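Local coordinates for heme-binding protein A / AI-2 binding protein A (Helicobacter pylori SS1, PDB 6OFQ) that probably binds short peptides in the periplasm, as it does the peptide STSA, and hands them to an ABC transporter for import, at residues Tyr107-Val112 with Ser188-Tyr194; Tyr133-Lys139 with Lys201-Ala205. One frame throughout, in Å; residues are numbered along the deposited sequence.

Interaction 1. Residues Tyr107-Val112 with Ser188-Tyr194; sequences YWNKKV and SKDYADY
W108 lies against the first two turns of helix 189-197 and carries most of this contact. Its CB sits 3.9 Å from CD1 of Y191. CG and CD2 follow past the same CD1. With CG anti to the backbone N (chi1 177°), the indole lies between Y191 and K110. Further out, CE3 lies 3.6 Å from Y191 CD1, which covers one face of the indole near its rim. Y191 CA stands over that face too, 4.0 Å from the centroid of the six-membered ring, in a CH-pi contact. At the far end CZ3 meets CB of Y194 at 3.7 Å and lies over the Y194 ring. CH2 and CZ2 reach the backbone and CB of D190. The opposite indole face has K110 CB above it. W108, Y191 and Y194 thus form an aromatic cluster, with the Y191 and Y194 rings tilted obliquely to the indole.

Y107 adds a second touch. Its CD1 lies 3.4 Å from Y191 OH, and the two side chains cross at about a right angle. Both hydroxyls have partners further along the chain: Y107 OH bonds P208 O and Y191 OH bonds K207 O. Water 1 donates to Y107 O.

At the other end V112 CB rests 3.9 Å from D190 OD2. S188 is the N-cap, its OG accepting a nearly straight bond of 2.9 Å from Y191 N.

The contact joins the loop between strand 91-96 and helix 116-127 to the start of helix 189-197. From helix 116-127, K117 NZ forms a salt bridge with D190 OD1, and D118 OD1 accepts from K189 N.

Interaction 2. Residues Tyr133-Lys139 with Lys201-Ala205; sequences YYSPGAK and KDELA
K201 NZ donates to Y133 O at 2.7 Å, nearly in line with the carbonyl bond (175°). The lysine gets there by passing over one face of the Y133 ring, with CD 4.0 Å from its centroid in a CH-pi contact. A bend at chi3 (-59°) then turns the amine to the carbonyl. Water 3 accepts a second bond from NZ and also pairs with S135 OG. Y133 OH is bonded to A192 O.

D202 OD1 takes a bond from water 2, which in turn accepts from S135 N. The same oxygen forms a weak salt bridge with K139 NZ at 3.4 Å. K139 NZ also donates to water 4, which donates to D202 O.

Y134 lies between the Y133 ring and K139 CD, one on each face. Its OH bonds D45 and packs against L204 CB at 3.5 Å and A205 CB at 3.6 Å. L204 CD2 also touches Y133 CE2.

The 3-10 turn 201-204 keeps its own bond from L204 N to K201 O. The arrangement is loop-to-loop packing, part apolar and part water-bridged, within the family 5 solute-binding domain of a type II periplasmic binding protein.

In the fold
The centres of interactions 1 and 2 are about 16 Å apart, on the same side of the chain's centre. Their segments alternate along the chain: 107-112, 133-139, 188-194, 201-205. Helix 116-127 runs between the first two, and helix 189-197 leads from the third toward the fourth. The two contacts touch directly, with Y191 CD2 packed on L204 CD1 at 3.6 Å. F121 of helix 116-127 touches A192 and L204, one residue from a segment of each. Together they tie both flanking loops of helix 116-127 to helix 189-197 and the turn after it, making one continuous packed region of this solute-binding protein.

Interaction 1. Residues Tyr107-Val112 with Ser188-Tyr194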
ATOM      1  N   TYR A 107      17.551 -21.555  -8.130  1.00 11.71           N
ATOM      2  CA  TYR A 107      16.900 -21.428  -9.415  1.00 11.98           C
ATOM      3  C   TYR A 107      17.585 -20.415 -10.372  1.00 11.97           C
ATOM      4  O   TYR A 107      17.159 -20.251 -11.523  1.00 13.50           O
ATOM      5  CB  TYR A 107      15.413 -21.144  -9.287  1.00 11.86           C
ATOM      6  CG  TYR A 107      15.108 -19.983  -8.353  1.00 11.78           C
ATOM      7  CD1 TYR A 107      15.129 -18.676  -8.827  1.00 11.14           C
ATOM      8  CD2 TYR A 107      14.763 -20.217  -7.041  1.00 11.48           C
ATOM      9  CE1 TYR A 107      14.862 -17.634  -7.977  1.00 10.56           C
ATOM     10  CE2 TYR A 107      14.410 -19.178  -6.216  1.00 11.01           C
ATOM     11  CZ  TYR A 107      14.493 -17.871  -6.671  1.00  9.58           C
ATOM     12  OH  TYR A 107      14.192 -16.850  -5.789  1.00  7.90           O
ATOM     13  N   TRP A 108      18.488 -19.638  -9.817  1.00 11.09           N
ATOM     14  CA  TRP A 108      19.260 -18.636 -10.538  1.00 12.23           C
ATOM     15  C   TRP A 108      20.680 -18.625  -9.977  1.00 13.38           C
ATOM     16  O   TRP A 108      21.029 -17.993  -8.972  1.00 13.76           O
ATOM     17  CB  TRP A 108      18.542 -17.269 -10.507  1.00 11.55           C
ATOM     18  CG  TRP A 108      19.344 -16.201 -11.186  1.00  9.75           C
ATOM     19  CD1 TRP A 108      19.897 -15.100 -10.647  1.00  9.65           C
ATOM     20  CD2 TRP A 108      19.648 -16.112 -12.588  1.00  9.95           C
ATOM     21  NE1 TRP A 108      20.534 -14.323 -11.581  1.00  8.70           N
ATOM     22  CE2 TRP A 108      20.369 -14.913 -12.790  1.00 10.56           C
ATOM     23  CE3 TRP A 108      19.387 -16.935 -13.680  1.00 12.24           C
ATOM     24  CZ2 TRP A 108      20.830 -14.547 -14.045  1.00 10.73           C
ATOM     25  CZ3 TRP A 108      19.866 -16.597 -14.907  1.00 11.85           C
ATOM     26  CH2 TRP A 108      20.548 -15.388 -15.079  1.00 11.97           C
ATOM     27  N   ASN A 109      21.567 -19.378 -10.636  1.00 17.66           N
ATOM     28  CA  ASN A 109      22.909 -19.483 -10.089  1.00 21.89           C
ATOM     29  C   ASN A 109      23.962 -18.524 -10.630  1.00 22.78           C
ATOM     30  O   ASN A 109      25.052 -18.459 -10.071  1.00 26.81           O
ATOM     31  CB  ASN A 109      23.393 -20.954 -10.183  1.00 30.79           C
ATOM     32  CG  ASN A 109      24.861 -21.143  -9.797  1.00 40.11           C
ATOM     33  OD1 ASN A 109      25.701 -21.435 -10.667  1.00 54.60           O
ATOM     34  ND2 ASN A 109      25.187 -20.971  -8.507  1.00 39.48           N
ATOM     35  N   LYS A 110      23.632 -17.792 -11.694  1.00 19.24           N
ATOM     36  CA  LYS A 110      24.581 -16.910 -12.347  1.00 20.52           C
ATOM     37  C   LYS A 110      24.740 -15.646 -11.509  1.00 21.38           C
ATOM     38  O   LYS A 110      23.751 -15.184 -10.931  1.00 18.73           O
ATOM     39  CB  LYS A 110      24.036 -16.612 -13.741  1.00 23.22           C
ATOM     40  CG  LYS A 110      25.018 -15.933 -14.681  1.00 25.81           C
ATOM     41  CD  LYS A 110      24.308 -15.645 -15.996  1.00 28.15           C
ATOM     42  CE  LYS A 110      25.235 -15.077 -17.061  1.00 36.57           C
ATOM     43  NZ  LYS A 110      25.904 -16.187 -17.785  1.00 42.15           N
ATOM     44  N   LYS A 111      25.975 -15.173 -11.371  1.00 20.62           N
ATOM     45  CA  LYS A 111      26.261 -13.939 -10.645  1.00 24.30           C
ATOM     46  C   LYS A 111      26.321 -12.766 -11.632  1.00 21.04           C
ATOM     47  O   LYS A 111      27.167 -12.671 -12.524  1.00 21.91           O
ATOM     48  CB  LYS A 111      27.518 -13.980  -9.775  1.00 30.88           C
ATOM     49  CG  LYS A 111      27.645 -12.730  -8.912  1.00 37.83           C
ATOM     50  CD  LYS A 111      28.509 -12.840  -7.657  1.00 45.05           C
ATOM     51  CE  LYS A 111      27.774 -12.286  -6.445  1.00 51.23           C
ATOM     52  NZ  LYS A 111      28.600 -11.605  -5.411  1.00 53.81           N
ATOM     53  N   VAL A 112      25.340 -11.886 -11.547  1.00 15.71           N
ATOM     54  CA  VAL A 112      25.177 -10.840 -12.560  1.00 13.29           C
ATOM     55  C   VAL A 112      25.091  -9.493 -11.895  1.00 12.61           C
ATOM     56  O   VAL A 112      24.440  -9.317 -10.870  1.00 11.06           O
ATOM     57  CB  VAL A 112      24.032 -11.038 -13.554  1.00 16.35           C
ATOM     58  CG1 VAL A 112      24.079 -12.451 -14.133  1.00 19.80           C
ATOM     59  CG2 VAL A 112      22.672 -10.894 -12.949  1.00 18.20           C
ATOM     60  N   SER A 188      15.803  -8.318 -12.543  1.00  5.95           N
ATOM     61  CA  SER A 188      16.947  -8.628 -13.404  1.00  6.78           C
ATOM     62  C   SER A 188      16.530  -8.999 -14.820  1.00  7.19           C
ATOM     63  O   SER A 188      15.856 -10.013 -15.068  1.00  7.09           O
ATOM     64  CB  SER A 188      17.708  -9.815 -12.826  1.00  7.23           C
ATOM     65  OG  SER A 188      18.624 -10.381 -13.780  1.00  8.07           O
ATOM     66  N   LYS A 189      17.083  -8.229 -15.778  1.00  7.79           N
ATOM     67  CA  LYS A 189      16.910  -8.533 -17.195  1.00  8.40           C
ATOM     68  C   LYS A 189      17.551  -9.886 -17.603  1.00  7.44           C
ATOM     69  O   LYS A 189      16.907 -10.584 -18.388  1.00  8.38           O
ATOM     70  CB  LYS A 189      17.514  -7.381 -18.019  1.00 10.30           C
ATOM     71  CG  LYS A 189      17.328  -7.561 -19.523  1.00 13.49           C
ATOM     72  CD  LYS A 189      15.899  -7.741 -19.932  1.00 16.99           C
ATOM     73  CE  LYS A 189      15.527  -7.267 -21.336  1.00 25.63           C
ATOM     74  NZ  LYS A 189      15.746  -8.251 -22.410  1.00 24.60           N
ATOM     75  N   ASP A 190      18.733 -10.148 -17.047  1.00  7.99           N
ATOM     76  CA  ASP A 190      19.397 -11.452 -17.331  1.00  8.39           C
ATOM     77  C   ASP A 190      18.506 -12.615 -16.907  1.00  8.70           C
ATOM     78  O   ASP A 190      18.263 -13.582 -17.672  1.00 10.23           O
ATOM     79  CB  ASP A 190      20.805 -11.515 -16.745  1.00  9.84           C
ATOM     80  CG  ASP A 190      21.762 -10.542 -17.410  1.00 12.62           C
ATOM     81  OD1 ASP A 190      21.820 -10.495 -18.652  1.00 16.45           O
ATOM     82  OD2 ASP A 190      22.304  -9.648 -16.743  1.00 13.84           O
ATOM     83  N   TYR A 191      17.960 -12.528 -15.678  1.00  7.70           N
ATOM     84  CA  TYR A 191      17.060 -13.575 -15.195  1.00  7.78           C
ATOM     85  C   TYR A 191      15.790 -13.689 -16.046  1.00  7.72           C
ATOM     86  O   TYR A 191      15.325 -14.762 -16.460  1.00  7.50           O
ATOM     87  CB  TYR A 191      16.743 -13.373 -13.703  1.00  8.27           C
ATOM     88  CG  TYR A 191      15.774 -14.384 -13.106  1.00  8.03           C
ATOM     89  CD1 TYR A 191      16.067 -15.739 -13.143  1.00  7.88           C
ATOM     90  CD2 TYR A 191      14.626 -14.007 -12.418  1.00  8.57           C
ATOM     91  CE1 TYR A 191      15.259 -16.684 -12.583  1.00  8.02           C
ATOM     92  CE2 TYR A 191      13.829 -14.934 -11.788  1.00  8.39           C
ATOM     93  CZ  TYR A 191      14.138 -16.277 -11.874  1.00  8.72           C
ATOM     94  OH  TYR A 191      13.329 -17.226 -11.276  1.00  8.32           O
ATOM     95  N   ALA A 192      15.167 -12.554 -16.374  1.00  7.30           N
ATOM     96  CA  ALA A 192      14.014 -12.524 -17.252  1.00  7.53           C
ATOM     97  C   ALA A 192      14.307 -13.150 -18.636  1.00  7.48           C
ATOM     98  O   ALA A 192      13.453 -13.894 -19.094  1.00  8.37           O
ATOM     99  CB  ALA A 192      13.565 -11.061 -17.450  1.00  7.87           C
ATOM    100  N   ASP A 193      15.481 -12.834 -19.180  1.00  8.62           N
ATOM    101  CA  ASP A 193      15.829 -13.395 -20.498  1.00  9.56           C
ATOM    102  C   ASP A 193      15.980 -14.924 -20.370  1.00 10.11           C
ATOM    103  O   ASP A 193      15.501 -15.657 -21.250  1.00 11.45           O
ATOM    104  CB  ASP A 193      17.124 -12.788 -21.002  1.00  9.83           C
ATOM    105  CG  ASP A 193      16.986 -11.371 -21.493  1.00 10.95           C
ATOM    106  OD1 ASP A 193      15.821 -10.974 -21.760  1.00 12.77           O
ATOM    107  OD2 ASP A 193      18.110 -10.860 -21.637  1.00 14.09           O
ATOM    108  N   TYR A 194      16.648 -15.363 -19.305  1.00 10.34           N
ATOM    109  CA  TYR A 194      16.837 -16.821 -19.009  1.00 10.34           C
ATOM    110  C   TYR A 194      15.519 -17.531 -18.944  1.00  9.78           C
ATOM    111  O   TYR A 194      15.265 -18.582 -19.528  1.00 10.36           O
ATOM    112  CB  TYR A 194      17.641 -17.046 -17.772  1.00 10.43           C
ATOM    113  CG  TYR A 194      17.529 -18.380 -17.088  1.00 13.65           C
ATOM    114  CD1 TYR A 194      18.479 -19.375 -17.348  1.00 19.50           C
ATOM    115  CD2 TYR A 194      16.665 -18.536 -16.017  1.00 13.84           C
ATOM    116  CE1 TYR A 194      18.399 -20.606 -16.717  1.00 20.86           C
ATOM    117  CE2 TYR A 194      16.601 -19.756 -15.362  1.00 17.00           C
ATOM    118  CZ  TYR A 194      17.452 -20.788 -15.720  1.00 21.26           C
ATOM    119  OH  TYR A 194      17.355 -22.010 -15.070  1.00 22.43           O
TER
HETATM  120  O   HOH W   1      16.323 -22.284 -12.891  1.00 26.08           O

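Interaction 2. Residues Tyr133-Lys139 with Lys201-Ala205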
ATOM      1  N   TYR A 133       6.302  -8.476 -21.315  1.00  9.01           N
ATOM      2  CA  TYR A 133       7.028  -9.679 -20.896  1.00  9.34           C
ATOM      3  C   TYR A 133       6.084 -10.851 -20.675  1.00 10.65           C
ATOM      4  O   TYR A 133       6.169 -11.881 -21.383  1.00 11.66           O
ATOM      5  CB  TYR A 133       7.946  -9.427 -19.693  1.00  9.17           C
ATOM      6  CG  TYR A 133       8.742 -10.638 -19.280  1.00  8.14           C
ATOM      7  CD1 TYR A 133       9.925 -10.945 -19.953  1.00  7.98           C
ATOM      8  CD2 TYR A 133       8.305 -11.438 -18.218  1.00  8.05           C
ATOM      9  CE1 TYR A 133      10.677 -12.057 -19.553  1.00  8.07           C
ATOM     10  CE2 TYR A 133       9.038 -12.567 -17.829  1.00  8.05           C
ATOM     11  CZ  TYR A 133      10.200 -12.871 -18.539  1.00  8.44           C
ATOM     12  OH  TYR A 133      11.001 -13.908 -18.104  1.00  8.91           O
ATOM     13  N   TYR A 134       5.201 -10.728 -19.690  1.00  8.94           N
ATOM     14  CA  TYR A 134       4.219 -11.751 -19.372  1.00  8.69           C
ATOM     15  C   TYR A 134       3.260 -11.919 -20.544  1.00 10.50           C
ATOM     16  O   TYR A 134       2.990 -11.021 -21.301  1.00 11.57           O
ATOM     17  CB  TYR A 134       3.446 -11.411 -18.122  1.00  8.57           C
ATOM     18  CG  TYR A 134       4.356 -11.303 -16.920  1.00  8.29           C
ATOM     19  CD1 TYR A 134       4.907 -12.422 -16.349  1.00  8.63           C
ATOM     20  CD2 TYR A 134       4.533 -10.100 -16.269  1.00  8.10           C
ATOM     21  CE1 TYR A 134       5.724 -12.388 -15.231  1.00  8.26           C
ATOM     22  CE2 TYR A 134       5.398 -10.030 -15.179  1.00  6.50           C
ATOM     23  CZ  TYR A 134       5.907 -11.166 -14.606  1.00  7.37           C
ATOM     24  OH  TYR A 134       6.716 -11.119 -13.516  1.00  7.18           O
ATOM     25  N   SER A 135       2.795 -13.155 -20.673  1.00 13.16           N
ATOM     26  CA  SER A 135       1.765 -13.448 -21.657  1.00 18.13           C
ATOM     27  C   SER A 135       0.523 -12.641 -21.429  1.00 19.69           C
ATOM     28  O   SER A 135       0.228 -12.254 -20.286  1.00 17.26           O
ATOM     29  CB  SER A 135       1.320 -14.912 -21.555  1.00 19.72           C
ATOM     30  OG  SER A 135       2.436 -15.607 -22.062  1.00 27.27           O
ATOM     31  N   PRO A 136      -0.217 -12.415 -22.513  1.00 23.06           N
ATOM     32  CA  PRO A 136      -1.552 -11.890 -22.256  1.00 25.24           C
ATOM     33  C   PRO A 136      -2.292 -12.745 -21.208  1.00 24.47           C
ATOM     34  O   PRO A 136      -2.161 -13.970 -21.082  1.00 26.22           O
ATOM     35  CB  PRO A 136      -2.186 -11.841 -23.660  1.00 29.36           C
ATOM     36  CG  PRO A 136      -1.030 -11.915 -24.616  1.00 27.72           C
ATOM     37  CD  PRO A 136       0.008 -12.762 -23.933  1.00 23.69           C
ATOM     38  N   GLY A 137      -2.964 -12.056 -20.296  1.00 23.41           N
ATOM     39  CA  GLY A 137      -3.679 -12.744 -19.241  1.00 21.26           C
ATOM     40  C   GLY A 137      -4.057 -11.751 -18.170  1.00 21.45           C
ATOM     41  O   GLY A 137      -4.028 -10.550 -18.408  1.00 23.54           O
ATOM     42  N   ALA A 138      -4.438 -12.252 -16.996  1.00 21.50           N
ATOM     43  CA  ALA A 138      -4.930 -11.396 -15.916  1.00 22.60           C
ATOM     44  C   ALA A 138      -3.814 -10.514 -15.358  1.00 19.48           C
ATOM     45  O   ALA A 138      -4.208  -9.481 -14.796  1.00 23.41           O
ATOM     46  CB  ALA A 138      -5.571 -12.182 -14.779  1.00 25.06           C
ATOM     47  N   LYS A 139      -2.525 -10.802 -15.590  1.00 15.59           N
ATOM     48  CA  LYS A 139      -1.483  -9.914 -14.990  1.00 14.03           C
ATOM     49  C   LYS A 139      -1.573  -8.494 -15.547  1.00 13.36           C
ATOM     50  O   LYS A 139      -1.761  -8.262 -16.758  1.00 14.08           O
ATOM     51  CB  LYS A 139      -0.055 -10.426 -15.165  1.00 12.80           C
ATOM     52  CG  LYS A 139       0.250 -11.749 -14.479  1.00 13.13           C
ATOM     53  CD  LYS A 139       1.602 -12.313 -14.836  1.00 12.90           C
ATOM     54  CE  LYS A 139       2.186 -13.309 -13.859  1.00 13.94           C
ATOM     55  NZ  LYS A 139       1.328 -14.514 -13.901  1.00 16.42           N
ATOM     56  N   LYS A 201       8.336 -17.835 -18.166  1.00 10.85           N
ATOM     57  CA  LYS A 201       8.257 -16.391 -17.857  1.00 10.61           C
ATOM     58  C   LYS A 201       7.388 -16.152 -16.619  1.00 11.09           C
ATOM     59  O   LYS A 201       7.670 -15.221 -15.868  1.00  9.70           O
ATOM     60  CB  LYS A 201       7.642 -15.583 -18.975  1.00 10.38           C
ATOM     61  CG  LYS A 201       8.529 -15.524 -20.206  1.00 12.33           C
ATOM     62  CD  LYS A 201       8.106 -14.576 -21.318  1.00 14.08           C
ATOM     63  CE  LYS A 201       6.727 -14.980 -21.771  1.00 17.43           C
ATOM     64  NZ  LYS A 201       6.145 -14.157 -22.877  1.00 21.01           N
ATOM     65  N   ASP A 202       6.346 -16.921 -16.370  1.00 10.37           N
ATOM     66  CA  ASP A 202       5.584 -16.697 -15.155  1.00 10.99           C
ATOM     67  C   ASP A 202       6.374 -16.872 -13.876  1.00  9.63           C
ATOM     68  O   ASP A 202       5.956 -16.369 -12.810  1.00 10.49           O
ATOM     69  CB  ASP A 202       4.340 -17.573 -15.141  1.00 13.85           C
ATOM     70  CG  ASP A 202       3.285 -17.096 -16.121  1.00 19.20           C
ATOM     71  OD1 ASP A 202       3.150 -15.882 -16.401  1.00 18.90           O
ATOM     72  OD2 ASP A 202       2.487 -17.975 -16.542  1.00 22.64           O
ATOM     73  N   GLU A 203       7.494 -17.564 -13.928  1.00 10.01           N
ATOM     74  CA  GLU A 203       8.302 -17.740 -12.763  1.00 10.40           C
ATOM     75  C   GLU A 203       8.987 -16.447 -12.269  1.00  8.50           C
ATOM     76  O   GLU A 203       9.479 -16.363 -11.135  1.00  8.71           O
ATOM     77  CB  GLU A 203       9.362 -18.823 -12.908  1.00 11.99           C
ATOM     78  CG  GLU A 203       8.749 -20.227 -12.936  1.00 16.99           C
ATOM     79  CD  GLU A 203       9.779 -21.336 -12.799  1.00 18.43           C
ATOM     80  OE1 GLU A 203       9.277 -22.466 -12.975  1.00 29.47           O
ATOM     81  OE2 GLU A 203      11.004 -21.150 -12.606  1.00 24.59           O
ATOM     82  N   LEU A 204       9.009 -15.420 -13.127  1.00  7.62           N
ATOM     83  CA  LEU A 204       9.567 -14.114 -12.709  1.00  7.53           C
ATOM     84  C   LEU A 204       8.782 -13.580 -11.508  1.00  7.37           C
ATOM     85  O   LEU A 204       9.371 -12.851 -10.695  1.00  7.35           O
ATOM     86  CB  LEU A 204       9.505 -13.129 -13.874  1.00  7.34           C
ATOM     87  CG  LEU A 204      10.278 -11.783 -13.690  1.00  7.05           C
ATOM     88  CD1 LEU A 204      11.767 -12.040 -13.504  1.00  6.88           C
ATOM     89  CD2 LEU A 204       9.933 -10.874 -14.874  1.00  7.16           C
ATOM     90  N   ALA A 205       7.517 -13.957 -11.461  1.00  6.84           N
ATOM     91  CA  ALA A 205       6.624 -13.496 -10.361  1.00  6.13           C
ATOM     92  C   ALA A 205       6.402 -14.543  -9.286  1.00  6.91           C
ATOM     93  O   ALA A 205       5.587 -14.326  -8.365  1.00  6.58           O
ATOM     94  CB  ALA A 205       5.301 -13.131 -10.940  1.00  6.69           C
TER
HETATM   95  O   HOH W   2       4.026 -15.201 -19.025  1.00 20.03           O
HETATM   96  O   HOH W   3       4.102 -15.416 -24.150  1.00 37.92           O
HETATM   97  O   HOH W   4       3.266 -16.052 -12.182  1.00 18.13           O